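Long-range contact in outer membrane protein SusF (Bacteroides thetaiotaomicron, PDB 4FE9), which binds starch at the cell surface through its carbohydrate-binding modules, ahead of starch transport into the periplasm for degradation: residues Thr429-Arg441 and Val458-Glu470. Residues are numbered along the deposited sequence; the frame is centred on the assembly and turned at random.
Sequences TEFIIFDGQIAYR and VYLNFGNGTGRIE. With EDO (1,2-ethanediol), chain F.
Two beta hairpins face each other nearly at right angles, strand 430-434 running at 99° to strand 458-461 with 9.0 Å between their axes, and their backbones meet where Gly436 and Gln437 pass Gly465-Gly467. Ile438 N donates a nearly straight 2.8 Å hydrogen bond to Gly465 O, while Gly467 N gives a weak one to Gly436 O. Glycine suits this crossing: a CB on Gly467 would crowd Ile433 CG1 and clash with Tyr459 O.

Beside this backbone crossing the apolar side chains pack together. With CG1 beside its backbone N (chi1 -66°), Ile433 lays CD1 against both Val458 CG1 and Leu460 CD2; it lies only 3.4 Å from Val458 CG1, a tight fit, and 3.8 Å from Leu460 CD2, while its CG2 rests against Gly467 O. Cutting Ile433 back to an alanine would take away CD1 and the methyl that rests on Gly467 O, and would probably leave a gap over Val458 CG1 and Leu460 CD2. Ile438 CD1 reaches the same Leu460 CD2 and also Phe462 CD1. Leu460 CD1 meets the rim of the Phe431 ring, in its plane, 3.9 Å from CE1. Phe462 turns its edge toward the face of Phe431 in an offset T-shaped pair, planes at 75°, and Tyr440 OH lies in the plane of the Phe462 ring, 3.5 Å from CD1. That hydroxyl also accepts a hydrogen bond from O1 of an ethanediol, probably from the crystallisation liquor.

The contact thus joins two antiparallel sheets face to face in the third carbohydrate-binding module, consistent with a beta-sandwich. Strand 410-415 flanks 430-434 and strand 401-402 flanks 458-461, Phe401 packing edge-to-face with Phe462, while Trp296 and Ile298 of the second module's strand 294-301 touch Phe431 and Phe462 respectively.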
ATOM      1  N   THR A 429     -19.904  -9.642  -6.283  1.00  8.72           N
ATOM      2  CA  THR A 429     -20.721  -8.579  -5.743  1.00  8.98           C
ATOM      3  C   THR A 429     -22.074  -8.594  -6.430  1.00 10.66           C
ATOM      4  O   THR A 429     -22.445  -7.663  -7.164  1.00 10.56           O
ATOM      5  CB  THR A 429     -20.028  -7.149  -5.900  1.00 10.98           C
ATOM      6  OG1 THR A 429     -19.734  -6.899  -7.279  1.00  9.38           O
ATOM      7  CG2 THR A 429     -18.703  -7.089  -5.092  1.00  9.24           C
ATOM      8  N   GLU A 430     -22.797  -9.686  -6.253  1.00 10.99           N
ATOM      9  CA  GLU A 430     -24.082  -9.811  -6.900  1.00 10.44           C
ATOM     10  C   GLU A 430     -25.169  -9.985  -5.882  1.00 10.71           C
ATOM     11  O   GLU A 430     -24.902 -10.148  -4.664  1.00 10.41           O
ATOM     12  CB  GLU A 430     -24.089 -10.946  -7.951  1.00 10.66           C
ATOM     13  CG  GLU A 430     -24.103 -12.395  -7.333  1.00  8.54           C
ATOM     14  CD  GLU A 430     -24.593 -13.458  -8.307  1.00 17.36           C
ATOM     15  OE1 GLU A 430     -25.537 -13.164  -9.120  1.00 14.49           O
ATOM     16  OE2 GLU A 430     -24.130 -14.627  -8.176  1.00 11.86           O
ATOM     17  N   PHE A 431     -26.397  -9.781  -6.333  1.00 11.61           N
ATOM     18  CA  PHE A 431     -27.535  -9.890  -5.458  1.00 14.19           C
ATOM     19  C   PHE A 431     -28.812 -10.097  -6.277  1.00 13.46           C
ATOM     20  O   PHE A 431     -28.780 -10.204  -7.515  1.00 14.34           O
ATOM     21  CB  PHE A 431     -27.655  -8.609  -4.608  1.00 13.50           C
ATOM     22  CG  PHE A 431     -27.725  -7.370  -5.426  1.00 16.12           C
ATOM     23  CD1 PHE A 431     -28.949  -6.885  -5.861  1.00 23.55           C
ATOM     24  CD2 PHE A 431     -26.565  -6.750  -5.864  1.00 17.09           C
ATOM     25  CE1 PHE A 431     -29.023  -5.745  -6.644  1.00 24.87           C
ATOM     26  CE2 PHE A 431     -26.631  -5.599  -6.629  1.00 23.56           C
ATOM     27  CZ  PHE A 431     -27.863  -5.121  -7.055  1.00 21.63           C
ATOM     28  N   ILE A 432     -29.896 -10.268  -5.573  1.00 15.07           N
ATOM     29  CA  ILE A 432     -31.192 -10.564  -6.191  1.00 17.29           C
ATOM     30  C   ILE A 432     -32.307 -10.102  -5.205  1.00 18.17           C
ATOM     31  O   ILE A 432     -32.008  -9.544  -4.139  1.00 18.21           O
ATOM     32  CB  ILE A 432     -31.295 -12.089  -6.539  1.00 16.29           C
ATOM     33  CG1 ILE A 432     -32.372 -12.358  -7.608  1.00 18.65           C
ATOM     34  CG2 ILE A 432     -31.521 -12.930  -5.264  1.00 15.44           C
ATOM     35  CD1 ILE A 432     -32.125 -11.661  -8.915  1.00 23.28           C
ATOM     36  N   ILE A 433     -33.570 -10.260  -5.596  1.00 21.15           N
ATOM     37  CA  ILE A 433     -34.712  -9.980  -4.695  1.00 22.52           C
ATOM     38  C   ILE A 433     -35.438 -11.277  -4.314  1.00 23.63           C
ATOM     39  O   ILE A 433     -35.814 -12.051  -5.192  1.00 23.01           O
ATOM     40  CB  ILE A 433     -35.745  -9.040  -5.388  1.00 22.59           C
ATOM     41  CG1 ILE A 433     -35.136  -7.684  -5.622  1.00 23.40           C
ATOM     42  CG2 ILE A 433     -36.992  -8.908  -4.574  1.00 24.28           C
ATOM     43  CD1 ILE A 433     -34.794  -7.481  -7.037  1.00 31.26           C
ATOM     44  N   PHE A 434     -35.655 -11.490  -3.009  1.00 23.87           N
ATOM     45  CA  PHE A 434     -36.559 -12.548  -2.521  1.00 26.30           C
ATOM     46  C   PHE A 434     -37.565 -11.891  -1.610  1.00 26.44           C
ATOM     47  O   PHE A 434     -37.179 -11.235  -0.629  1.00 25.43           O
ATOM     48  CB  PHE A 434     -35.796 -13.613  -1.694  1.00 25.51           C
ATOM     49  CG  PHE A 434     -34.739 -14.400  -2.486  1.00 28.80           C
ATOM     50  CD1 PHE A 434     -35.104 -15.142  -3.630  1.00 35.84           C
ATOM     51  CD2 PHE A 434     -33.448 -14.610  -1.931  1.00 27.62           C
ATOM     52  CE1 PHE A 434     -34.143 -15.966  -4.303  1.00 28.91           C
ATOM     53  CE2 PHE A 434     -32.505 -15.413  -2.575  1.00 22.53           C
ATOM     54  CZ  PHE A 434     -32.850 -16.080  -3.792  1.00 24.98           C
ATOM     55  N   ASP A 435     -38.851 -12.128  -1.888  1.00 27.37           N
ATOM     56  CA  ASP A 435     -39.946 -11.586  -1.070  1.00 29.47           C
ATOM     57  C   ASP A 435     -39.856 -10.065  -0.886  1.00 27.56           C
ATOM     58  O   ASP A 435     -39.964  -9.584   0.222  1.00 28.47           O
ATOM     59  CB  ASP A 435     -39.965 -12.256   0.314  1.00 29.12           C
ATOM     60  CG  ASP A 435     -40.101 -13.787   0.234  1.00 37.22           C
ATOM     61  OD1 ASP A 435     -41.013 -14.279  -0.486  1.00 51.77           O
ATOM     62  OD2 ASP A 435     -39.325 -14.495   0.937  1.00 48.36           O
ATOM     63  N   GLY A 436     -39.579  -9.332  -1.963  1.00 28.34           N
ATOM     64  CA  GLY A 436     -39.544  -7.853  -1.911  1.00 27.45           C
ATOM     65  C   GLY A 436     -38.434  -7.281  -1.006  1.00 27.85           C
ATOM     66  O   GLY A 436     -38.496  -6.136  -0.591  1.00 27.46           O
ATOM     67  N   GLN A 437     -37.434  -8.106  -0.684  1.00 27.26           N
ATOM     68  CA  GLN A 437     -36.185  -7.621  -0.090  1.00 25.98           C
ATOM     69  C   GLN A 437     -34.963  -7.767  -1.032  1.00 24.85           C
ATOM     70  O   GLN A 437     -34.877  -8.717  -1.818  1.00 24.47           O
ATOM     71  CB  GLN A 437     -35.920  -8.363   1.184  1.00 27.04           C
ATOM     72  CG  GLN A 437     -35.593  -7.479   2.304  1.00 31.84           C
ATOM     73  CD  GLN A 437     -36.678  -7.439   3.299  1.00 39.49           C
ATOM     74  OE1 GLN A 437     -37.524  -8.317   3.322  1.00 46.52           O
ATOM     75  NE2 GLN A 437     -36.603  -6.492   4.218  1.00 39.97           N
ATOM     76  N   ILE A 438     -34.012  -6.837  -0.956  1.00 22.10           N
ATOM     77  CA  ILE A 438     -32.727  -7.083  -1.617  1.00 19.20           C
ATOM     78  C   ILE A 438     -31.930  -8.092  -0.816  1.00 16.63           C
ATOM     79  O   ILE A 438     -31.803  -7.943   0.383  1.00 15.01           O
ATOM     80  CB  ILE A 438     -31.913  -5.797  -1.804  1.00 19.71           C
ATOM     81  CG1 ILE A 438     -32.781  -4.725  -2.472  1.00 20.13           C
ATOM     82  CG2 ILE A 438     -30.690  -6.089  -2.672  1.00 18.49           C
ATOM     83  CD1 ILE A 438     -32.013  -3.490  -2.934  1.00 24.00           C
ATOM     84  N   ALA A 439     -31.655  -9.244  -1.434  1.00 14.98           N
ATOM     85  CA  ALA A 439     -30.807 -10.288  -0.816  1.00 13.98           C
ATOM     86  C   ALA A 439     -29.441 -10.296  -1.475  1.00 13.53           C
ATOM     87  O   ALA A 439     -29.296 -10.738  -2.632  1.00 12.53           O
ATOM     88  CB  ALA A 439     -31.455 -11.669  -0.964  1.00 14.28           C
ATOM     89  N   TYR A 440     -28.431  -9.903  -0.713  1.00 11.54           N
ATOM     90  CA  TYR A 440     -27.075  -9.910  -1.197  1.00 10.38           C
ATOM     91  C   TYR A 440     -26.476 -11.310  -1.116  1.00 10.21           C
ATOM     92  O   TYR A 440     -26.446 -11.925  -0.022  1.00  9.01           O
ATOM     93  CB  TYR A 440     -26.224  -8.944  -0.369  1.00  8.36           C
ATOM     94  CG  TYR A 440     -26.661  -7.517  -0.506  1.00 13.19           C
ATOM     95  CD1 TYR A 440     -26.352  -6.794  -1.638  1.00 15.29           C
ATOM     96  CD2 TYR A 440     -27.517  -6.934   0.439  1.00 17.79           C
ATOM     97  CE1 TYR A 440     -26.820  -5.504  -1.812  1.00 21.53           C
ATOM     98  CE2 TYR A 440     -27.995  -5.641   0.272  1.00 20.84           C
ATOM     99  CZ  TYR A 440     -27.602  -4.913  -0.832  1.00 26.55           C
ATOM    100  OH  TYR A 440     -28.019  -3.591  -0.992  1.00 29.16           O
ATOM    101  N   ARG A 441     -25.749 -11.682  -2.159  1.00  9.24           N
ATOM    102  CA  ARG A 441     -25.045 -12.957  -2.139  1.00  9.48           C
ATOM    103  C   ARG A 441     -23.959 -12.935  -1.072  1.00  9.71           C
ATOM    104  O   ARG A 441     -23.818 -13.880  -0.300  1.00 10.50           O
ATOM    105  CB  ARG A 441     -24.448 -13.289  -3.509  1.00  8.64           C
ATOM    106  CG  ARG A 441     -23.455 -14.472  -3.456  1.00  6.91           C
ATOM    107  CD  ARG A 441     -23.248 -15.085  -4.837  1.00  2.59           C
ATOM    108  NE  ARG A 441     -22.197 -16.114  -4.785  1.00  7.59           N
ATOM    109  CZ  ARG A 441     -21.708 -16.739  -5.846  1.00  8.59           C
ATOM    110  NH1 ARG A 441     -20.881 -17.782  -5.679  1.00  3.21           N
ATOM    111  NH2 ARG A 441     -22.150 -16.418  -7.066  1.00  2.00           N
ATOM    112  N   VAL A 458     -36.528  -4.869 -13.175  1.00 28.64           N
ATOM    113  CA  VAL A 458     -36.279  -4.882 -11.701  1.00 27.70           C
ATOM    114  C   VAL A 458     -36.388  -3.474 -11.102  1.00 27.65           C
ATOM    115  O   VAL A 458     -35.854  -2.542 -11.662  1.00 28.21           O
ATOM    116  CB  VAL A 458     -34.841  -5.433 -11.365  1.00 26.86           C
ATOM    117  CG1 VAL A 458     -34.672  -5.577  -9.873  1.00 25.44           C
ATOM    118  CG2 VAL A 458     -34.587  -6.741 -12.069  1.00 25.33           C
ATOM    119  N   TYR A 459     -36.923  -3.368  -9.879  1.00 28.29           N
ATOM    120  CA  TYR A 459     -36.915  -2.102  -9.131  1.00 28.95           C
ATOM    121  C   TYR A 459     -36.212  -2.253  -7.785  1.00 28.89           C
ATOM    122  O   TYR A 459     -36.665  -3.014  -6.932  1.00 29.27           O
ATOM    123  CB  TYR A 459     -38.361  -1.579  -8.902  1.00 29.13           C
ATOM    124  CG  TYR A 459     -39.146  -1.334 -10.182  1.00 31.38           C
ATOM    125  CD1 TYR A 459     -39.490  -0.042 -10.584  1.00 35.58           C
ATOM    126  CD2 TYR A 459     -39.510  -2.387 -11.002  1.00 35.37           C
ATOM    127  CE1 TYR A 459     -40.117   0.182 -11.796  1.00 36.68           C
ATOM    128  CE2 TYR A 459     -40.163  -2.177 -12.191  1.00 40.90           C
ATOM    129  CZ  TYR A 459     -40.487  -0.895 -12.573  1.00 40.09           C
ATOM    130  OH  TYR A 459     -41.156  -0.710 -13.741  1.00 34.90           O
ATOM    131  N   LEU A 460     -35.216  -1.397  -7.527  1.00 28.83           N
ATOM    132  CA  LEU A 460     -34.438  -1.488  -6.289  1.00 27.95           C
ATOM    133  C   LEU A 460     -34.506  -0.218  -5.489  1.00 28.44           C
ATOM    134  O   LEU A 460     -34.092   0.849  -5.958  1.00 28.76           O
ATOM    135  CB  LEU A 460     -32.969  -1.804  -6.591  1.00 28.07           C
ATOM    136  CG  LEU A 460     -32.679  -2.990  -7.501  1.00 28.92           C
ATOM    137  CD1 LEU A 460     -31.281  -2.896  -8.065  1.00 23.92           C
ATOM    138  CD2 LEU A 460     -32.862  -4.279  -6.730  1.00 23.93           C
ATOM    139  N   ASN A 461     -34.895  -0.343  -4.237  1.00 27.83           N
ATOM    140  CA  ASN A 461     -34.733   0.733  -3.305  1.00 29.35           C
ATOM    141  C   ASN A 461     -33.624   0.437  -2.318  1.00 28.44           C
ATOM    142  O   ASN A 461     -33.842  -0.226  -1.311  1.00 28.37           O
ATOM    143  CB  ASN A 461     -36.043   0.981  -2.560  1.00 29.58           C
ATOM    144  CG  ASN A 461     -36.009   2.243  -1.736  1.00 32.12           C
ATOM    145  OD1 ASN A 461     -34.974   2.600  -1.163  1.00 30.30           O
ATOM    146  ND2 ASN A 461     -37.169   2.865  -1.572  1.00 37.34           N
ATOM    147  N   PHE A 462     -32.438   0.967  -2.583  1.00 28.81           N
ATOM    148  CA  PHE A 462     -31.294   0.672  -1.746  1.00 29.11           C
ATOM    149  C   PHE A 462     -31.402   1.318  -0.411  1.00 29.89           C
ATOM    150  O   PHE A 462     -30.858   0.819   0.564  1.00 30.38           O
ATOM    151  CB  PHE A 462     -30.001   1.084  -2.417  1.00 29.32           C
ATOM    152  CG  PHE A 462     -29.570   0.169  -3.486  1.00 24.51           C
ATOM    153  CD1 PHE A 462     -28.999  -1.055  -3.175  1.00 18.41           C
ATOM    154  CD2 PHE A 462     -29.623   0.562  -4.808  1.00 23.79           C
ATOM    155  CE1 PHE A 462     -28.579  -1.910  -4.177  1.00 16.60           C
ATOM    156  CE2 PHE A 462     -29.168  -0.264  -5.817  1.00 21.90           C
ATOM    157  CZ  PHE A 462     -28.627  -1.504  -5.503  1.00 15.11           C
ATOM    158  N   GLY A 463     -32.153   2.414  -0.337  1.00 31.20           N
ATOM    159  CA  GLY A 463     -32.394   3.078   0.951  1.00 31.61           C
ATOM    160  C   GLY A 463     -33.225   2.196   1.856  1.00 32.94           C
ATOM    161  O   GLY A 463     -33.019   2.149   3.065  1.00 32.25           O
ATOM    162  N   ASN A 464     -34.189   1.506   1.254  1.00 32.95           N
ATOM    163  CA  ASN A 464     -35.112   0.644   1.990  1.00 34.25           C
ATOM    164  C   ASN A 464     -34.542  -0.762   2.175  1.00 33.33           C
ATOM    165  O   ASN A 464     -34.742  -1.391   3.215  1.00 33.88           O
ATOM    166  CB  ASN A 464     -36.427   0.540   1.236  1.00 32.43           C
ATOM    167  CG  ASN A 464     -37.485   1.370   1.837  1.00 39.24           C
ATOM    168  OD1 ASN A 464     -38.663   1.008   1.808  1.00 53.84           O
ATOM    169  ND2 ASN A 464     -37.092   2.504   2.418  1.00 48.20           N
ATOM    170  N   GLY A 465     -33.871  -1.254   1.138  1.00 32.81           N
ATOM    171  CA  GLY A 465     -33.440  -2.640   1.093  1.00 31.85           C
ATOM    172  C   GLY A 465     -34.521  -3.508   0.498  1.00 31.20           C
ATOM    173  O   GLY A 465     -34.608  -4.701   0.797  1.00 31.35           O
ATOM    174  N   THR A 466     -35.385  -2.898  -0.305  1.00 29.72           N
ATOM    175  CA  THR A 466     -36.532  -3.601  -0.848  1.00 29.28           C
ATOM    176  C   THR A 466     -36.414  -3.577  -2.308  1.00 28.69           C
ATOM    177  O   THR A 466     -35.653  -2.796  -2.843  1.00 27.71           O
ATOM    178  CB  THR A 466     -37.863  -2.914  -0.468  1.00 29.73           C
ATOM    179  OG1 THR A 466     -37.951  -1.646  -1.139  1.00 29.82           O
ATOM    180  CG2 THR A 466     -37.956  -2.718   1.046  1.00 28.66           C
ATOM    181  N   GLY A 467     -37.169  -4.428  -2.980  1.00 28.56           N
ATOM    182  CA  GLY A 467     -37.238  -4.372  -4.433  1.00 29.98           C
ATOM    183  C   GLY A 467     -38.360  -5.216  -5.005  1.00 30.87           C
ATOM    184  O   GLY A 467     -39.007  -5.952  -4.284  1.00 31.14           O
ATOM    185  N   ARG A 468     -38.539  -5.144  -6.317  1.00 31.62           N
ATOM    186  CA  ARG A 468     -39.647  -5.813  -6.988  1.00 34.35           C
ATOM    187  C   ARG A 468     -39.143  -6.222  -8.333  1.00 34.59           C
ATOM    188  O   ARG A 468     -38.299  -5.531  -8.914  1.00 34.61           O
ATOM    189  CB  ARG A 468     -40.842  -4.842  -7.175  1.00 33.87           C
ATOM    190  CG  ARG A 468     -41.470  -4.336  -5.869  1.00 38.56           C
ATOM    191  CD  ARG A 468     -42.644  -3.326  -6.133  1.00 44.04           C
ATOM    192  NE  ARG A 468     -42.163  -1.981  -6.487  1.00 47.68           N
ATOM    193  CZ  ARG A 468     -42.149  -1.497  -7.729  1.00 48.83           C
ATOM    194  NH1 ARG A 468     -42.619  -2.227  -8.735  1.00 47.80           N
ATOM    195  NH2 ARG A 468     -41.626  -0.304  -7.976  1.00 48.08           N
ATOM    196  N   ILE A 469     -39.721  -7.288  -8.887  1.00 36.35           N
ATOM    197  CA  ILE A 469     -39.654  -7.533 -10.332  1.00 38.47           C
ATOM    198  C   ILE A 469     -41.045  -7.453 -10.967  1.00 40.39           C
ATOM    199  O   ILE A 469     -41.983  -8.091 -10.488  1.00 40.74           O
ATOM    200  CB  ILE A 469     -39.036  -8.920 -10.645  1.00 38.58           C
ATOM    201  CG1 ILE A 469     -37.561  -8.963 -10.217  1.00 39.93           C
ATOM    202  CG2 ILE A 469     -39.175  -9.244 -12.109  1.00 36.81           C
ATOM    203  CD1 ILE A 469     -37.220 -10.133  -9.322  1.00 44.94           C
ATOM    204  N   GLU A 470     -41.156  -6.700 -12.071  1.00 41.99           N
ATOM    205  CA  GLU A 470     -42.474  -6.313 -12.653  1.00 44.15           C
ATOM    206  C   GLU A 470     -42.373  -5.918 -14.127  1.00 44.57           C
ATOM    207  O   GLU A 470     -41.305  -5.543 -14.642  1.00 45.36           O
ATOM    208  CB  GLU A 470     -43.095  -5.160 -11.876  1.00 43.90           C
ATOM    209  CG  GLU A 470     -43.785  -5.567 -10.585  1.00 47.05           C
ATOM    210  CD  GLU A 470     -44.611  -4.440 -10.001  1.00 54.20           C
ATOM    211  OE1 GLU A 470     -45.381  -4.693  -9.042  1.00 57.21           O
ATOM    212  OE2 GLU A 470     -44.516  -3.307 -10.521  1.00 54.97           O
ATOM    213  OXT GLU A 470     -43.384  -5.892 -14.832  1.00 45.72           O
TER
HETATM  214  C1  EDO F 511     -26.484  -1.123   0.647  1.00 22.40           C
HETATM  215  O1  EDO F 511     -25.981  -1.293  -0.685  1.00 17.80           O
HETATM  216  C2  EDO F 511     -25.560  -1.869   1.578  1.00 21.91           C
HETATM  217  O2  EDO F 511     -26.078  -1.785   2.907  1.00 35.88           O